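Local coordinates for protein NADH oxidoreductase (Mesorhizobium loti, PDB 3PI7) that probably binds NADPH and works as an oxidoreductase on NAD(P)H, possibly reducing quinones, at residues 54-59 / 108-113; 132-137 / 144-149. All coordinates share one frame; numbering follows the deposited sequence.

Contact 1 of 2, residues 54-59 / 108-113; sequences IKVNLA and VAFATG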
loop_
_atom_site.group_PDB
_atom_site.type_symbol
_atom_site.label_atom_id
_atom_site.label_comp_id
_atom_site.label_asym_id
_atom_site.label_seq_id
_atom_site.Cartn_x
_atom_site.Cartn_y
_atom_site.Cartn_z
ATOM N N ILE A 54 19.765 -20.550 27.257
ATOM C CA ILE A 54 19.265 -21.842 26.794
ATOM C C ILE A 54 20.381 -22.704 26.227
ATOM O O ILE A 54 21.107 -22.255 25.327
ATOM C CB ILE A 54 18.172 -21.611 25.724
ATOM C CG1 ILE A 54 16.993 -20.737 26.261
ATOM C CG2 ILE A 54 17.623 -22.933 25.221
ATOM C CD1 ILE A 54 16.643 -19.698 25.372
ATOM N N LYS A 55 20.429 -23.979 26.655
ATOM C CA LYS A 55 21.304 -24.981 26.088
ATOM C C LYS A 55 20.570 -25.483 24.875
ATOM O O LYS A 55 19.556 -26.160 25.023
ATOM C CB LYS A 55 21.590 -26.115 27.105
ATOM C CG LYS A 55 22.550 -27.135 26.532
ATOM C CD LYS A 55 22.838 -28.335 27.464
ATOM C CE LYS A 55 24.018 -29.088 26.858
ATOM N NZ LYS A 55 24.733 -29.929 27.868
ATOM N N VAL A 56 21.037 -25.098 23.677
ATOM C CA VAL A 56 20.346 -25.390 22.435
ATOM C C VAL A 56 20.448 -26.842 22.041
ATOM O O VAL A 56 21.555 -27.395 21.926
ATOM C CB VAL A 56 20.873 -24.482 21.280
ATOM C CG1 VAL A 56 20.055 -24.705 20.027
ATOM C CG2 VAL A 56 20.851 -23.009 21.678
ATOM N N ASN A 57 19.266 -27.443 21.785
ATOM C CA ASN A 57 19.178 -28.812 21.321
ATOM C C ASN A 57 19.166 -28.819 19.790
ATOM O O ASN A 57 19.941 -29.547 19.180
ATOM C CB ASN A 57 17.936 -29.506 21.902
ATOM C CG ASN A 57 17.782 -30.929 21.423
ATOM O OD1 ASN A 57 18.758 -31.635 21.163
ATOM N ND2 ASN A 57 16.560 -31.398 21.353
ATOM N N LEU A 58 18.304 -27.991 19.179
ATOM C CA LEU A 58 18.155 -27.885 17.729
ATOM C C LEU A 58 17.839 -26.455 17.378
ATOM O O LEU A 58 17.079 -25.817 18.103
ATOM C CB LEU A 58 17.018 -28.807 17.212
ATOM C CG LEU A 58 17.184 -30.333 17.270
ATOM C CD1 LEU A 58 15.850 -31.033 17.059
ATOM C CD2 LEU A 58 18.176 -30.838 16.224
ATOM N N ALA A 59 18.389 -25.950 16.284
ATOM C CA ALA A 59 18.068 -24.589 15.871
ATOM C C ALA A 59 17.519 -24.644 14.452
ATOM O O ALA A 59 17.982 -25.442 13.655
ATOM C CB ALA A 59 19.312 -23.696 15.949
ATOM N N VAL A 108 12.176 -25.440 26.247
ATOM C CA VAL A 108 11.399 -24.404 25.598
ATOM C C VAL A 108 11.690 -24.280 24.134
ATOM O O VAL A 108 12.811 -24.542 23.690
ATOM C CB VAL A 108 11.678 -22.995 26.250
ATOM C CG1 VAL A 108 11.173 -22.899 27.690
ATOM C CG2 VAL A 108 13.159 -22.606 26.153
ATOM N N ALA A 109 10.690 -23.827 23.395
ATOM C CA ALA A 109 10.887 -23.297 22.052
ATOM C C ALA A 109 11.273 -21.855 22.300
ATOM O O ALA A 109 10.725 -21.246 23.233
ATOM C CB ALA A 109 9.600 -23.391 21.250
ATOM N N PHE A 110 12.227 -21.290 21.559
ATOM C CA PHE A 110 12.570 -19.914 21.876
ATOM C C PHE A 110 12.879 -19.107 20.627
ATOM O O PHE A 110 13.282 -19.673 19.618
ATOM C CB PHE A 110 13.751 -19.842 22.846
ATOM C CG PHE A 110 15.030 -20.369 22.260
ATOM C CD1 PHE A 110 15.344 -21.723 22.336
ATOM C CD2 PHE A 110 15.939 -19.510 21.657
ATOM C CE1 PHE A 110 16.529 -22.220 21.769
ATOM C CE2 PHE A 110 17.103 -20.008 21.068
ATOM C CZ PHE A 110 17.392 -21.356 21.145
ATOM N N ALA A 111 12.753 -17.785 20.748
ATOM C CA ALA A 111 13.082 -16.824 19.708
ATOM C C ALA A 111 14.056 -15.855 20.352
ATOM O O ALA A 111 13.794 -15.346 21.441
ATOM C CB ALA A 111 11.815 -16.128 19.197
ATOM N N THR A 112 15.219 -15.688 19.745
ATOM C CA THR A 112 16.270 -14.855 20.341
ATOM C C THR A 112 16.023 -13.375 20.165
ATOM O O THR A 112 16.552 -12.578 20.959
ATOM C CB THR A 112 17.635 -15.266 19.772
ATOM O OG1 THR A 112 17.590 -15.126 18.351
ATOM C CG2 THR A 112 17.976 -16.689 20.094
ATOM N N GLY A 113 15.215 -13.007 19.165
ATOM C CA GLY A 113 14.833 -11.628 18.884
ATOM C C GLY A 113 16.021 -10.701 18.807
ATOM O O GLY A 113 16.893 -10.886 17.967
#

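Contact 2 of 2, residues 132-137 / 144-149; sequences IPLLDT and AAMIVN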
loop_
_atom_site.group_PDB
_atom_site.type_symbol
_atom_site.label_atom_id
_atom_site.label_comp_id
_atom_site.label_asym_id
_atom_site.label_seq_id
_atom_site.Cartn_x
_atom_site.Cartn_y
_atom_site.Cartn_z
ATOM N N ILE A 132 8.594 -20.595 24.945
ATOM C CA ILE A 132 7.353 -21.343 25.114
ATOM C C ILE A 132 7.710 -22.641 25.788
ATOM O O ILE A 132 8.302 -23.502 25.129
ATOM C CB ILE A 132 6.614 -21.595 23.767
ATOM C CG1 ILE A 132 6.252 -20.294 23.026
ATOM C CG2 ILE A 132 5.416 -22.534 23.959
ATOM C CD1 ILE A 132 5.726 -20.526 21.593
ATOM N N PRO A 133 7.396 -22.816 27.090
ATOM C CA PRO A 133 7.687 -24.100 27.724
ATOM C C PRO A 133 6.900 -25.170 26.996
ATOM O O PRO A 133 5.704 -25.009 26.710
ATOM C CB PRO A 133 7.245 -23.902 29.172
ATOM C CG PRO A 133 7.192 -22.393 29.364
ATOM C CD PRO A 133 6.715 -21.899 28.022
ATOM N N LEU A 134 7.592 -26.206 26.588
ATOM C CA LEU A 134 6.872 -27.214 25.858
ATOM C C LEU A 134 6.182 -28.152 26.789
ATOM O O LEU A 134 6.686 -28.433 27.903
ATOM C CB LEU A 134 7.816 -27.999 24.943
ATOM C CG LEU A 134 8.671 -27.206 23.965
ATOM C CD1 LEU A 134 9.594 -28.148 23.210
ATOM C CD2 LEU A 134 7.817 -26.409 23.001
ATOM N N LEU A 135 5.018 -28.646 26.359
ATOM C CA LEU A 135 4.288 -29.682 27.087
ATOM C C LEU A 135 5.238 -30.872 27.203
ATOM O O LEU A 135 6.021 -31.098 26.277
ATOM C CB LEU A 135 3.017 -30.036 26.310
ATOM C CG LEU A 135 2.139 -31.150 26.846
ATOM C CD1 LEU A 135 1.396 -30.722 28.113
ATOM C CD2 LEU A 135 1.158 -31.559 25.811
ATOM N N ASP A 136 5.221 -31.575 28.344
ATOM C CA ASP A 136 6.135 -32.697 28.633
ATOM C C ASP A 136 6.160 -33.797 27.549
ATOM O O ASP A 136 7.206 -34.427 27.358
ATOM C CB ASP A 136 5.778 -33.326 29.988
ATOM C CG ASP A 136 4.358 -33.878 30.042
ATOM O OD1 ASP A 136 3.398 -33.089 29.830
ATOM O OD2 ASP A 136 4.203 -35.086 30.299
ATOM N N THR A 137 5.036 -33.980 26.823
ATOM C CA THR A 137 4.863 -35.004 25.792
ATOM C C THR A 137 5.099 -34.481 24.343
ATOM O O THR A 137 5.047 -35.277 23.401
ATOM C CB THR A 137 3.480 -35.635 25.934
ATOM O OG1 THR A 137 2.471 -34.631 25.796
ATOM C CG2 THR A 137 3.321 -36.350 27.260
ATOM N N ALA A 144 11.685 -26.862 17.819
ATOM C CA ALA A 144 12.695 -26.024 17.189
ATOM C C ALA A 144 12.138 -25.092 16.140
ATOM O O ALA A 144 12.759 -24.085 15.863
ATOM C CB ALA A 144 13.813 -26.866 16.582
ATOM N N ALA A 145 10.967 -25.407 15.583
ATOM C CA ALA A 145 10.339 -24.584 14.561
ATOM C C ALA A 145 8.893 -24.203 14.958
ATOM O O ALA A 145 8.083 -23.903 14.094
ATOM C CB ALA A 145 10.351 -25.337 13.247
HETATM N N MSE A 146 8.616 -24.188 16.274
HETATM C CA MSE A 146 7.273 -23.916 16.798
HETATM C C MSE A 146 6.911 -22.424 16.770
HETATM O O MSE A 146 5.719 -22.109 16.790
HETATM C CB MSE A 146 7.121 -24.483 18.237
HETATM C CG MSE A 146 5.714 -24.313 18.841
HETATM SE SE MSE A 146 5.558 -24.913 20.679
HETATM C CE MSE A 146 5.529 -26.840 20.284
ATOM N N ILE A 147 7.868 -21.520 16.733
ATOM C CA ILE A 147 7.511 -20.104 16.799
ATOM C C ILE A 147 7.347 -19.378 15.484
ATOM O O ILE A 147 6.259 -18.870 15.256
ATOM C CB ILE A 147 8.523 -19.345 17.720
ATOM C CG1 ILE A 147 8.421 -19.870 19.168
ATOM C CG2 ILE A 147 8.342 -17.796 17.661
ATOM C CD1 ILE A 147 9.553 -19.391 20.054
ATOM N N VAL A 148 8.413 -19.215 14.693
ATOM C CA VAL A 148 8.420 -18.302 13.552
ATOM C C VAL A 148 7.357 -18.648 12.527
ATOM O O VAL A 148 6.445 -17.848 12.331
ATOM C CB VAL A 148 9.820 -18.159 12.898
ATOM C CG1 VAL A 148 9.754 -17.254 11.658
ATOM C CG2 VAL A 148 10.835 -17.615 13.912
ATOM N N ASN A 149 7.410 -19.844 11.944
ATOM C CA ASN A 149 6.435 -20.157 10.908
ATOM C C ASN A 149 5.051 -20.427 11.464
ATOM O O ASN A 149 4.131 -19.812 10.945
ATOM C CB ASN A 149 6.909 -21.275 9.997
ATOM C CG ASN A 149 8.030 -20.797 9.083
ATOM O OD1 ASN A 149 8.177 -19.602 8.807
ATOM N ND2 ASN A 149 8.904 -21.702 8.700
#

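Contact 1 of 2, residues 54-59 / 108-113
Ile54 and Phe110 are brought together by their first torsions: Ile54 keeps CG1 beside its backbone N (chi1 -57°), leaving CG2 anti to that N, while Phe110 holds CG between its own N and carbonyl carbon (chi1 65°). The setting is the curled sheet of the GroES-like fold, where strands 51-56 and 107-111 both pair with strand 86-94; their residues 54-56 and 108-111 lie across from each other, nearly at right angles (97°) and 9.5 Å apart at their axes. With no backbone bonding between them, side chains fill the gap. The two large ones run antiparallel, each passing alongside the other. Ile54 CD1 comes down over one face of the Phe110 ring, 3.9 Å from its centroid and displaced toward the CG side of the rim, a CH-pi contact. The other branch, Ile54 CG2, lies 3.7 Å from Phe110 CE1, and together the two methyls hold the ring from the isoleucine side. Val56 comes in crosswise, and its CG2 approaches the far corner, Phe110 CZ, at 3.9 Å. Ala124 and Cys131, from strands 123-127 and 131-133, also touch the Phe110 side chain. A leucine in place of Phe110 would probably leave Val56 CG2 without the ring corner it meets and take away the flat face under Ile54 CD1, opening a gap between the strands. Beyond Val56 the chain turns a corner through a classic beta bulge, Asn57 and Leu58 both pairing with Val88. At the other end, Val108 fills in beside the isoleucine, more loosely, and both touch Ile91 of strand 86-94; the approach here is Ile54 CG1 to Val108 CG2 at 4.3 Å.

Contact 2 of 2, residues 132-137 / 144-149
Met146, modelled as selenomethionine, makes the first touch, reaching out of the chain that leads into helix 148-163 toward the end of strand 131-133. This is where that strand of the GroES-like sheet gives way to the helix leading toward the Rossmann-type part, as in medium-chain dehydrogenase/reductases. In the conformer described its chain runs extended through the first two torsions and bends only at the last (chi3 -76°), so that SE and CE both lie along Leu134. Leu134 CD2 sits 3.6 Å from Met146 SE and equally close to the CE methyl, the two side chains running antiparallel. From the strand proper, Ile132 crosses the same chain at a slant, its CG2 branch 4.1 Å from Met146 SE. Val138 and Ala109 also touch the long side chain. One residue on, Ile147 takes the other branch of Ile132: Ile132 CD1 and Ile147 CG1 meet at 3.7 Å, alongside and pointing opposite ways. Ile132 can serve both neighbours because CG2 stands anti to its backbone N while CG1 lies beside that N (chi1 -59°), sending the arms apart. At Val148, the backbone N is bonded by Glu86 OE1. On the strand side, the amide of Gln309 from helix 298-313 bonds both Pro133 O and Leu135 N, fixing the exit of the strand. The polar atoms named here find partners outside the contact, and what holds the two segments together is wholly apolar: methyl and methylene groups and a selenium that stands in for the sulfur of methionine, packed by dispersion and shape.

In the fold
Both contacts are buried and apolar, and they use opposite sides of strand 107-111. Contact 1 takes Val108 and Phe110, on one side of the strand, with Phe110 turned to strand 51-56; contact 2 lies against the other side, where Ala109 and Ala111 accept Met146 and Ile147. Strands 107-111 and 131-133 are neighbours in that sheet, joined by a probable hydrogen bond from Ile132 N to Ala109 O (2.8 Å), and Ile147 CD1 packs on the backbone at Phe110. Contact 1 is strand against strand, built round an aromatic face. Contact 2 joins the sheet's edge to the run into helix 148-163, with branched aliphatic side chains and one long selenomethionine, and its Leu134 is partly exposed.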